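Local coordinates for diaminopimelate decarboxylase (Aquifex aeolicus, PDB 2P3E), which probably catalyses the pyridoxal-phosphate-dependent decarboxylation of meso-2,6-diaminopimelate to L-lysine, the closing step of lysine biosynthesis by the diaminopimelate pathway, at residues 11-16 / 328-333; 288-293 / 368-373; 18-23 / 36-41; 338-343 / 357-362. One frame throughout, in Å; residues are numbered along the deposited sequence.

Interaction 1: 11-16 / 328-333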
# COMPACT_ATOMS: atom_id res chain seq x y z
N LEU B 11 -13.19 -25.43 0.66
CA LEU B 11 -13.16 -25.11 2.08
C LEU B 11 -14.19 -25.95 2.83
O LEU B 11 -15.34 -26.08 2.41
CB LEU B 11 -13.50 -23.63 2.32
CG LEU B 11 -12.44 -22.53 2.20
CD1 LEU B 11 -13.14 -21.17 2.24
CD2 LEU B 11 -11.43 -22.64 3.33
N GLU B 12 -13.77 -26.48 3.97
CA GLU B 12 -14.69 -27.19 4.85
C GLU B 12 -14.14 -27.31 6.25
O GLU B 12 -12.92 -27.36 6.45
CB GLU B 12 -14.98 -28.61 4.30
CG GLU B 12 -13.77 -29.48 4.15
CD GLU B 12 -14.11 -30.93 3.82
OE1 GLU B 12 -15.16 -31.17 3.18
OE2 GLU B 12 -13.33 -31.82 4.21
N TYR B 13 -15.06 -27.38 7.21
CA TYR B 13 -14.70 -27.80 8.55
C TYR B 13 -14.73 -29.32 8.67
O TYR B 13 -15.65 -29.97 8.15
CB TYR B 13 -15.65 -27.18 9.56
CG TYR B 13 -15.40 -25.72 9.85
CD1 TYR B 13 -14.30 -25.31 10.59
CD2 TYR B 13 -16.30 -24.75 9.42
CE1 TYR B 13 -14.08 -23.95 10.88
CE2 TYR B 13 -16.10 -23.40 9.70
CZ TYR B 13 -14.97 -23.01 10.42
OH TYR B 13 -14.79 -21.68 10.70
N ARG B 14 -13.71 -29.88 9.32
CA ARG B 14 -13.64 -31.31 9.63
C ARG B 14 -13.40 -31.43 11.14
O ARG B 14 -12.29 -31.13 11.61
CB ARG B 14 -12.46 -31.98 8.92
CG ARG B 14 -12.51 -32.00 7.40
CD ARG B 14 -11.34 -32.85 6.87
NE ARG B 14 -11.27 -32.84 5.42
CZ ARG B 14 -10.35 -33.49 4.70
NH1 ARG B 14 -9.41 -34.23 5.29
NH2 ARG B 14 -10.39 -33.40 3.38
N ASP B 15 -14.44 -31.84 11.87
CA ASP B 15 -14.37 -31.98 13.34
C ASP B 15 -13.92 -30.67 14.03
O ASP B 15 -13.05 -30.68 14.90
CB ASP B 15 -13.46 -33.16 13.73
CG ASP B 15 -13.42 -33.42 15.23
OD1 ASP B 15 -14.47 -33.32 15.89
OD2 ASP B 15 -12.32 -33.73 15.73
N GLY B 16 -14.50 -29.56 13.60
CA GLY B 16 -14.22 -28.24 14.19
C GLY B 16 -12.99 -27.53 13.65
O GLY B 16 -12.67 -26.43 14.09
N ILE B 328 -14.76 -13.20 7.75
CA ILE B 328 -13.72 -13.68 8.68
C ILE B 328 -14.30 -14.77 9.59
O ILE B 328 -15.32 -14.55 10.25
CB ILE B 328 -13.10 -12.53 9.53
CG1 ILE B 328 -12.53 -11.42 8.60
CG2 ILE B 328 -12.02 -13.08 10.46
CD1 ILE B 328 -11.89 -10.25 9.31
N ILE B 329 -13.63 -15.92 9.61
CA ILE B 329 -14.10 -17.10 10.34
C ILE B 329 -12.96 -17.68 11.17
O ILE B 329 -11.78 -17.53 10.81
CB ILE B 329 -14.65 -18.19 9.38
CG1 ILE B 329 -13.55 -18.69 8.41
CG2 ILE B 329 -15.87 -17.64 8.63
CD1 ILE B 329 -13.97 -19.81 7.45
N PRO B 330 -13.31 -18.36 12.28
CA PRO B 330 -12.26 -19.03 13.05
C PRO B 330 -11.76 -20.30 12.35
O PRO B 330 -12.52 -21.00 11.65
CB PRO B 330 -12.96 -19.34 14.39
CG PRO B 330 -14.42 -19.54 14.01
CD PRO B 330 -14.65 -18.56 12.88
N VAL B 331 -10.46 -20.56 12.48
CA VAL B 331 -9.88 -21.79 11.96
C VAL B 331 -10.36 -22.99 12.82
O VAL B 331 -10.51 -24.10 12.30
CB VAL B 331 -8.32 -21.67 11.92
CG1 VAL B 331 -7.62 -23.04 11.72
CG2 VAL B 331 -7.88 -20.66 10.83
N GLU B 332 -10.61 -22.73 14.11
CA GLU B 332 -11.21 -23.72 15.02
C GLU B 332 -12.58 -23.23 15.51
O GLU B 332 -12.67 -22.19 16.17
CB GLU B 332 -10.31 -23.99 16.24
CG GLU B 332 -9.03 -24.78 15.98
CD GLU B 332 -8.38 -25.36 17.25
OE1 GLU B 332 -8.91 -25.17 18.37
OE2 GLU B 332 -7.32 -26.02 17.16
N THR B 333 -13.65 -23.95 15.16
CA THR B 333 -14.98 -23.72 15.77
C THR B 333 -15.04 -24.46 17.11
O THR B 333 -14.68 -25.64 17.18
CB THR B 333 -16.15 -24.33 14.97
OG1 THR B 333 -15.85 -24.42 13.57
CG2 THR B 333 -17.46 -23.54 15.20

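Interaction 2: 288-293 / 368-373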
# COMPACT_ATOMS: atom_id res chain seq x y z
N ALA B 288 -9.98 -17.70 -4.48
CA ALA B 288 -8.94 -18.73 -4.51
C ALA B 288 -8.00 -18.62 -3.31
O ALA B 288 -7.36 -19.60 -2.93
CB ALA B 288 -8.13 -18.60 -5.80
N GLY B 289 -7.89 -17.41 -2.76
CA GLY B 289 -6.93 -17.14 -1.70
C GLY B 289 -7.60 -16.74 -0.40
O GLY B 289 -8.63 -16.05 -0.39
N ILE B 290 -7.00 -17.19 0.71
CA ILE B 290 -7.46 -16.79 2.03
C ILE B 290 -6.26 -16.34 2.87
O ILE B 290 -5.13 -16.81 2.66
CB ILE B 290 -8.28 -17.89 2.75
CG1 ILE B 290 -7.43 -19.09 3.12
CG2 ILE B 290 -9.48 -18.36 1.92
CD1 ILE B 290 -8.17 -20.04 4.02
N LEU B 291 -6.49 -15.41 3.78
CA LEU B 291 -5.43 -14.88 4.61
C LEU B 291 -5.60 -15.42 6.03
O LEU B 291 -6.65 -15.22 6.65
CB LEU B 291 -5.42 -13.35 4.60
CG LEU B 291 -4.42 -12.62 5.53
CD1 LEU B 291 -2.98 -12.98 5.19
CD2 LEU B 291 -4.65 -11.09 5.41
N ILE B 292 -4.57 -16.10 6.53
CA ILE B 292 -4.59 -16.65 7.89
C ILE B 292 -3.81 -15.73 8.80
O ILE B 292 -2.69 -15.31 8.47
CB ILE B 292 -3.97 -18.08 8.00
CG1 ILE B 292 -4.56 -19.03 6.94
CG2 ILE B 292 -4.13 -18.65 9.44
CD1 ILE B 292 -6.11 -19.12 6.91
N THR B 293 -4.41 -15.42 9.94
CA THR B 293 -3.80 -14.51 10.89
C THR B 293 -3.98 -15.04 12.31
O THR B 293 -4.96 -15.70 12.60
CB THR B 293 -4.35 -13.05 10.72
OG1 THR B 293 -3.69 -12.17 11.63
CG2 THR B 293 -5.87 -12.97 10.95
N TYR B 368 -6.12 -18.92 15.46
CA TYR B 368 -6.03 -18.38 14.10
C TYR B 368 -7.40 -18.04 13.51
O TYR B 368 -8.40 -18.73 13.79
CB TYR B 368 -5.32 -19.38 13.18
CG TYR B 368 -3.98 -19.83 13.69
CD1 TYR B 368 -2.85 -19.02 13.56
CD2 TYR B 368 -3.84 -21.09 14.31
CE1 TYR B 368 -1.60 -19.45 14.05
CE2 TYR B 368 -2.59 -21.52 14.80
CZ TYR B 368 -1.49 -20.70 14.66
OH TYR B 368 -0.26 -21.12 15.11
N LEU B 369 -7.43 -16.98 12.69
CA LEU B 369 -8.63 -16.61 11.92
C LEU B 369 -8.33 -16.73 10.41
O LEU B 369 -7.17 -16.57 10.00
CB LEU B 369 -9.05 -15.16 12.24
CG LEU B 369 -9.31 -14.79 13.71
CD1 LEU B 369 -9.67 -13.30 13.87
CD2 LEU B 369 -10.42 -15.68 14.24
N ALA B 370 -9.36 -17.03 9.62
CA ALA B 370 -9.29 -17.03 8.17
C ALA B 370 -10.08 -15.87 7.58
O ALA B 370 -11.28 -15.73 7.83
CB ALA B 370 -9.80 -18.36 7.59
N VAL B 371 -9.38 -15.02 6.82
CA VAL B 371 -9.99 -13.90 6.11
C VAL B 371 -10.22 -14.36 4.67
O VAL B 371 -9.27 -14.68 3.94
CB VAL B 371 -9.08 -12.62 6.13
CG1 VAL B 371 -9.77 -11.43 5.43
CG2 VAL B 371 -8.68 -12.25 7.58
N LEU B 372 -11.49 -14.43 4.26
CA LEU B 372 -11.82 -15.03 2.96
C LEU B 372 -11.68 -14.02 1.82
O LEU B 372 -11.54 -12.82 2.09
CB LEU B 372 -13.23 -15.64 2.96
CG LEU B 372 -13.55 -16.69 4.03
CD1 LEU B 372 -14.94 -17.27 3.76
CD2 LEU B 372 -12.48 -17.79 4.11
N SER B 373 -11.68 -14.51 0.58
CA SER B 373 -11.79 -13.65 -0.61
C SER B 373 -10.58 -12.72 -0.74
O SER B 373 -10.70 -11.58 -1.19
CB SER B 373 -13.09 -12.82 -0.56
OG SER B 373 -14.19 -13.59 -0.07

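Interaction 3: 18-23 / 36-41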
# COMPACT_ATOMS: atom_id res chain seq x y z
N LEU B 18 -10.76 -26.05 10.29
CA LEU B 18 -10.88 -25.57 8.91
C LEU B 18 -9.81 -26.20 8.01
O LEU B 18 -8.63 -26.23 8.36
CB LEU B 18 -10.83 -24.02 8.85
CG LEU B 18 -11.21 -23.37 7.50
CD1 LEU B 18 -12.68 -23.57 7.16
CD2 LEU B 18 -10.87 -21.88 7.50
N PHE B 19 -10.25 -26.71 6.87
CA PHE B 19 -9.39 -27.32 5.86
C PHE B 19 -9.60 -26.62 4.50
O PHE B 19 -10.70 -26.16 4.21
CB PHE B 19 -9.71 -28.82 5.70
CG PHE B 19 -9.13 -29.71 6.77
CD1 PHE B 19 -8.01 -30.48 6.52
CD2 PHE B 19 -9.71 -29.79 8.03
CE1 PHE B 19 -7.46 -31.31 7.51
CE2 PHE B 19 -9.17 -30.62 9.04
CZ PHE B 19 -8.05 -31.37 8.78
N ILE B 20 -8.55 -26.60 3.69
CA ILE B 20 -8.66 -26.19 2.28
C ILE B 20 -7.95 -27.23 1.42
O ILE B 20 -6.80 -27.56 1.67
CB ILE B 20 -8.05 -24.76 2.03
CG1 ILE B 20 -8.31 -24.30 0.59
CG2 ILE B 20 -6.55 -24.71 2.40
CD1 ILE B 20 -7.95 -22.85 0.33
N GLU B 21 -8.66 -27.76 0.43
CA GLU B 21 -8.16 -28.89 -0.38
C GLU B 21 -7.52 -30.02 0.47
O GLU B 21 -6.45 -30.54 0.13
CB GLU B 21 -7.19 -28.41 -1.48
CG GLU B 21 -7.87 -27.57 -2.55
CD GLU B 21 -7.24 -27.75 -3.91
OE1 GLU B 21 -6.93 -28.90 -4.28
OE2 GLU B 21 -7.06 -26.73 -4.61
N GLY B 22 -8.18 -30.39 1.56
CA GLY B 22 -7.72 -31.47 2.43
C GLY B 22 -6.49 -31.15 3.27
O GLY B 22 -5.83 -32.05 3.78
N VAL B 23 -6.14 -29.86 3.37
CA VAL B 23 -5.01 -29.44 4.21
C VAL B 23 -5.51 -28.51 5.32
O VAL B 23 -6.22 -27.54 5.07
CB VAL B 23 -3.87 -28.74 3.40
CG1 VAL B 23 -2.69 -28.38 4.31
CG2 VAL B 23 -3.39 -29.64 2.27
N LEU B 36 -0.30 -15.52 6.75
CA LEU B 36 -0.09 -16.51 5.69
C LEU B 36 -1.19 -16.40 4.62
O LEU B 36 -2.39 -16.50 4.94
CB LEU B 36 -0.10 -17.94 6.27
CG LEU B 36 0.26 -19.10 5.34
CD1 LEU B 36 1.71 -18.96 4.88
CD2 LEU B 36 0.06 -20.48 6.02
N TYR B 37 -0.77 -16.20 3.37
CA TYR B 37 -1.69 -16.31 2.24
C TYR B 37 -1.71 -17.74 1.74
O TYR B 37 -0.67 -18.31 1.39
CB TYR B 37 -1.29 -15.37 1.11
CG TYR B 37 -1.87 -13.97 1.23
CD1 TYR B 37 -1.10 -12.89 1.67
CD2 TYR B 37 -3.20 -13.73 0.89
CE1 TYR B 37 -1.66 -11.58 1.75
CE2 TYR B 37 -3.77 -12.46 0.99
CZ TYR B 37 -2.99 -11.39 1.42
OH TYR B 37 -3.59 -10.15 1.48
N VAL B 38 -2.91 -18.31 1.67
CA VAL B 38 -3.08 -19.71 1.24
C VAL B 38 -3.98 -19.74 0.01
O VAL B 38 -5.07 -19.16 0.05
CB VAL B 38 -3.70 -20.57 2.38
CG1 VAL B 38 -3.84 -22.05 1.93
CG2 VAL B 38 -2.84 -20.48 3.66
N TYR B 39 -3.53 -20.40 -1.06
CA TYR B 39 -4.27 -20.48 -2.29
C TYR B 39 -4.68 -21.92 -2.64
O TYR B 39 -3.92 -22.86 -2.38
CB TYR B 39 -3.45 -19.90 -3.46
CG TYR B 39 -3.03 -18.45 -3.26
CD1 TYR B 39 -3.85 -17.40 -3.67
CD2 TYR B 39 -1.82 -18.14 -2.65
CE1 TYR B 39 -3.46 -16.06 -3.48
CE2 TYR B 39 -1.41 -16.80 -2.48
CZ TYR B 39 -2.23 -15.79 -2.88
OH TYR B 39 -1.79 -14.49 -2.69
N SER B 40 -5.86 -22.06 -3.24
CA SER B 40 -6.35 -23.34 -3.77
C SER B 40 -6.02 -23.45 -5.25
O SER B 40 -6.55 -22.71 -6.08
CB SER B 40 -7.86 -23.47 -3.54
OG SER B 40 -8.43 -24.49 -4.38
N SER B 41 -5.16 -24.42 -5.58
CA SER B 41 -4.79 -24.68 -6.95
C SER B 41 -6.01 -25.05 -7.81
O SER B 41 -6.20 -24.50 -8.91
CB SER B 41 -3.73 -25.79 -7.01
OG SER B 41 -3.28 -26.00 -8.32

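Interaction 4: 338-343 / 357-362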
# COMPACT_ATOMS: atom_id res chain seq x y z
N LYS B 338 -20.89 -15.86 20.30
CA LYS B 338 -20.34 -14.89 19.35
C LYS B 338 -20.32 -13.51 19.98
O LYS B 338 -21.16 -13.19 20.84
CB LYS B 338 -21.16 -14.88 18.06
CG LYS B 338 -20.99 -16.13 17.19
CD LYS B 338 -21.44 -15.83 15.77
CE LYS B 338 -21.23 -16.99 14.82
NZ LYS B 338 -21.42 -16.52 13.42
N VAL B 339 -19.35 -12.70 19.59
CA VAL B 339 -19.27 -11.32 20.05
C VAL B 339 -19.17 -10.38 18.86
O VAL B 339 -18.76 -10.79 17.77
CB VAL B 339 -18.05 -11.07 21.01
CG1 VAL B 339 -18.29 -11.74 22.35
CG2 VAL B 339 -16.71 -11.54 20.35
N VAL B 340 -19.54 -9.13 19.08
CA VAL B 340 -19.33 -8.09 18.09
C VAL B 340 -17.99 -7.45 18.42
O VAL B 340 -17.78 -7.00 19.55
CB VAL B 340 -20.45 -7.03 18.12
CG1 VAL B 340 -20.16 -5.92 17.12
CG2 VAL B 340 -21.78 -7.69 17.83
N ALA B 341 -17.09 -7.44 17.44
CA ALA B 341 -15.72 -6.99 17.64
C ALA B 341 -15.18 -6.21 16.46
O ALA B 341 -15.66 -6.37 15.32
CB ALA B 341 -14.81 -8.20 17.92
N ASP B 342 -14.21 -5.33 16.74
CA ASP B 342 -13.32 -4.79 15.72
C ASP B 342 -12.11 -5.72 15.62
O ASP B 342 -11.45 -6.00 16.62
CB ASP B 342 -12.83 -3.40 16.10
CG ASP B 342 -13.89 -2.32 15.91
OD1 ASP B 342 -15.08 -2.61 15.58
OD2 ASP B 342 -13.51 -1.15 16.07
N ILE B 343 -11.83 -6.19 14.41
CA ILE B 343 -10.70 -7.10 14.21
C ILE B 343 -9.64 -6.23 13.57
O ILE B 343 -9.80 -5.78 12.43
CB ILE B 343 -11.08 -8.31 13.33
CG1 ILE B 343 -12.20 -9.10 14.03
CG2 ILE B 343 -9.82 -9.22 13.06
CD1 ILE B 343 -12.88 -10.09 13.12
N ASP B 357 -17.09 -3.83 13.88
CA ASP B 357 -18.42 -4.17 14.41
C ASP B 357 -18.93 -5.48 13.82
O ASP B 357 -20.09 -5.58 13.37
CB ASP B 357 -19.42 -3.04 14.11
CG ASP B 357 -19.14 -1.78 14.90
OD1 ASP B 357 -18.63 -1.86 16.04
OD2 ASP B 357 -19.42 -0.69 14.36
N ARG B 358 -18.06 -6.50 13.81
CA ARG B 358 -18.36 -7.75 13.15
C ARG B 358 -18.64 -8.86 14.16
O ARG B 358 -17.93 -8.99 15.17
CB ARG B 358 -17.21 -8.17 12.24
CG ARG B 358 -17.48 -9.41 11.39
CD ARG B 358 -18.37 -9.13 10.15
NE ARG B 358 -17.83 -8.05 9.31
CZ ARG B 358 -16.84 -8.21 8.43
NH1 ARG B 358 -16.29 -9.41 8.24
NH2 ARG B 358 -16.39 -7.17 7.72
N GLU B 359 -19.66 -9.66 13.86
CA GLU B 359 -19.99 -10.83 14.66
C GLU B 359 -18.98 -11.94 14.38
O GLU B 359 -18.69 -12.27 13.22
CB GLU B 359 -21.40 -11.33 14.34
CG GLU B 359 -22.50 -10.52 15.02
CD GLU B 359 -22.71 -10.87 16.49
OE1 GLU B 359 -21.92 -11.67 17.07
OE2 GLU B 359 -23.67 -10.33 17.07
N ILE B 360 -18.44 -12.49 15.46
CA ILE B 360 -17.46 -13.56 15.36
C ILE B 360 -17.45 -14.36 16.66
O ILE B 360 -17.66 -13.80 17.74
CB ILE B 360 -16.04 -13.01 15.06
CG1 ILE B 360 -15.09 -14.15 14.68
CG2 ILE B 360 -15.51 -12.18 16.24
CD1 ILE B 360 -13.72 -13.67 14.17
N GLU B 361 -17.22 -15.66 16.53
CA GLU B 361 -17.00 -16.55 17.67
C GLU B 361 -15.92 -15.93 18.53
O GLU B 361 -14.93 -15.38 18.01
CB GLU B 361 -16.54 -17.89 17.15
CG GLU B 361 -17.04 -19.09 17.90
CD GLU B 361 -16.70 -20.39 17.19
OE1 GLU B 361 -17.16 -20.62 16.04
OE2 GLU B 361 -15.97 -21.19 17.80
N GLU B 362 -16.12 -15.96 19.85
CA GLU B 362 -15.12 -15.51 20.78
C GLU B 362 -13.87 -16.33 20.47
O GLU B 362 -13.95 -17.56 20.35
CB GLU B 362 -15.56 -15.74 22.23
CG GLU B 362 -16.57 -14.72 22.73
CD GLU B 362 -16.96 -14.93 24.19
OE1 GLU B 362 -16.85 -16.07 24.69
OE2 GLU B 362 -17.39 -13.95 24.82
O HOH W 1 -23.07 -11.41 19.53
O HOH W 2 -16.80 -3.48 17.48

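Interaction 1: 11-16 / 328-333
Tyr-13 reaches from the N-terminal strand 11-14 to the end of strand 328-330, a side-chain-to-backbone contact at the edge of the C-terminal beta domain. Its CG, anti to the carbonyl carbon (chi1 -76°), sends the ring toward 328-333. The hydroxyl gives a hydrogen bond to the carbonyl of Pro-330, OH to O 2.6 Å, and lies in the plane of that carbonyl. The ring brings its rim to the same oxygen, with Val-331 O likewise near the ring plane. One ring face is met by Thr-333 OG1, which stands 3.3 Å above the plane and nearer the rim than the middle; the two side chains cross at about a right angle. CB of Ile-329 packs beside the hydroxyl, 3.7 Å from Tyr-13 OH. With phenylalanine in place of Tyr-13 the Pro-330 carbonyl would probably lose its hydroxyl donor and the ring would be freer to shift against Thr-333.

Further along, Gly-16 O accepts a hydrogen bond from the backbone N of Thr-333 at 2.9 Å, and the CA of Glu-332 adds a CH...O contact to that same oxygen. Glu-332 itself turns away, and its carboxylate forms a salt bridge with Lys-26. Strand 17-20 pairs with 11-14, and its Leu-18 touches Tyr-13 and Ile-329 and bonds to Val-331 through the backbone; the N-terminal antiparallel hairpin thus lies against strand 328-330, at the edge of the domain's mixed sheet.

Interaction 2: 288-293 / 368-373
Ile-292 turns CG1 beside its own backbone N (chi1 -50°) and bends again at chi2 (-53°), which curls CD1 back over the neighbouring strand until it lies 3.8 Å from CB of Ala-370. That leaves its CG2 branch for CB of Tyr-368. Ile-292 belongs to strand 289-301, and Ala-370 and Tyr-368 to strand 368-371, an antiparallel pair in the mixed sheet of the beta domain that accompanies the pyridoxal-binding barrel in this decarboxylase family. Ile-292 and Ala-370 form a non-hydrogen-bonded pair, flanked by the hydrogen-bonded pairs Leu-291 with Val-371 and Thr-293 with Leu-369.

Four backbone bonds close the two hydrogen-bonded pairs; the shortest, from Val-371 N to Leu-291 O, is 2.7 Å and nearly straight at 173°. Side chains pack on both faces. Ile-290 lies alongside Leu-372, pointing the same way, with CG2 3.8 Å from Leu-372 CD2; its CD1 leans toward Ala-370, and Leu-25 of helix 25-32 covers Ile-290 and Ile-292. On the other face Leu-291 and Val-371 meet through their CB atoms, and the methyl of Thr-293 comes up to CB of Leu-369. The same rotation of Thr-293 carries OG1 anti to the backbone N, where it bonds to Asp-310. Beyond the strand the side chain of Ser-373 lies about 6 Å from that of Arg-318, a probable substrate-binding residue, and its OG is hydrogen-bonded to OD1 of Asn-287.

Interaction 3: 18-23 / 36-41
Glu-21 sits at the second position of a type I' beta turn, Ile-20 to Val-23, and reaches across to the N-terminus of helix 41-54. The turn is closed by a pair of backbone bonds between Ile-20 and Val-23. From CB, the Glu-21 chain leaves with CG beside the backbone N (chi1 -67°), and CG passes 3.6 Å from Ser-40 OG. A bend at chi2 then swings the carboxylate carbon CD past the same hydroxyl. At the tip OE2 accepts the hydroxyl hydrogen of Ser-40, OG to OE2 2.6 Å; the serine arrives on the anti side of the oxygen, about 20° out of the carboxylate plane. OE2 also accepts a hydrogen bond from the backbone N of Asn-42, and OE1 one from that of Asn-398, so both oxygens of this buried carboxylate have donors. Its negative charge beside the first turn of the helix probably interacts favourably with the helix dipole.

Ser-40 is the N-cap of that helix. Its OG faces two ways, giving its proton to Glu-21 and accepting a hydrogen bond from the backbone N of Phe-43.

Next to the polar group, toward Val-38, the contact turns apolar. Ile-20 sends CG1 anti to its backbone N (chi1 -174°), which extends CD1 to within 3.9 Å of Ser-40 CB. Leu-25 of helix 25-32 adds to this core against Ile-20, and Ile-290 and Ile-292 of strand 289-301 adjoin Val-38. Ile-20 and Val-38 slide past each other in opposite directions, with Ile-20 CG2 3.8 Å from Val-38 CG1.

Interaction 4: 338-343 / 357-362
Asp-342 and Asp-357 lie side by side and point the same way, their carboxylate planes turned 52° apart and their OD1 atoms 3.7 Å from each other. The repulsion expected between the two acids is probably eased by donors close by: a water gives one hydrogen to each OD1, and Asp-357 N bonds to Asp-342 OD1 at 2.9 Å, nearly along that oxygen's C-O axis. Lys-304 is a further, weak and distant ion partner of both acids. An alanine in place of Asp-342 would probably leave Asp-357 N without its acceptor and the water without one of the two carboxylates it bridges.

Val-340 stands obliquely to Glu-359, with CG2 3.3 Å from OE2. A bend at chi2 (-79°) folds the acid end of Glu-359 back to Val-340 and Lys-338 of the neighbouring strand; a second water lies 2.7 Å from Glu-359 OE1 and also close to Lys-338 O.

These residues join strands 338-344 and 358-361 as an antiparallel pair in the C-terminal mixed sheet. Asp-357 and Arg-358 both face Ala-341, a G1 beta bulge at the corner where the chain turns into the strand. Arg-358 N bonds to Ala-341 O at 2.8 Å, while its guanidinium goes to the carbonyl of His-326 and a cation-pi contact with Tyr-325.

Ile-360, on the face opposite Val-340, meets Ile-343 tip to tip, CD1 to CD1 3.8 Å. Val-339 crosses Glu-362 at about a right angle, its CG1 3.4 Å from Glu-362 OE2.

All four contacts reach the mixed sheet of the C-terminal beta domain, away from the barrel strands. Interactions 1, 2 and 3 cluster, with centres 9 to 12 Å apart and all in contact: strand 368-371 neighbours 328-330, strand 289-301 neighbours 36-40, and interactions 1 and 3 share the hairpin of strands 11-14 and 17-20. Interaction 4 lies about 16 Å from interactions 1 and 2, and 24 Å from interaction 3, which it does not touch. Along the chain interaction 3 is nested within the loop closed by interaction 1, interaction 4 within that of interaction 2, and interactions 1 and 2 cross. N-terminal residues are thus built into a domain formed mostly by the C-terminal part.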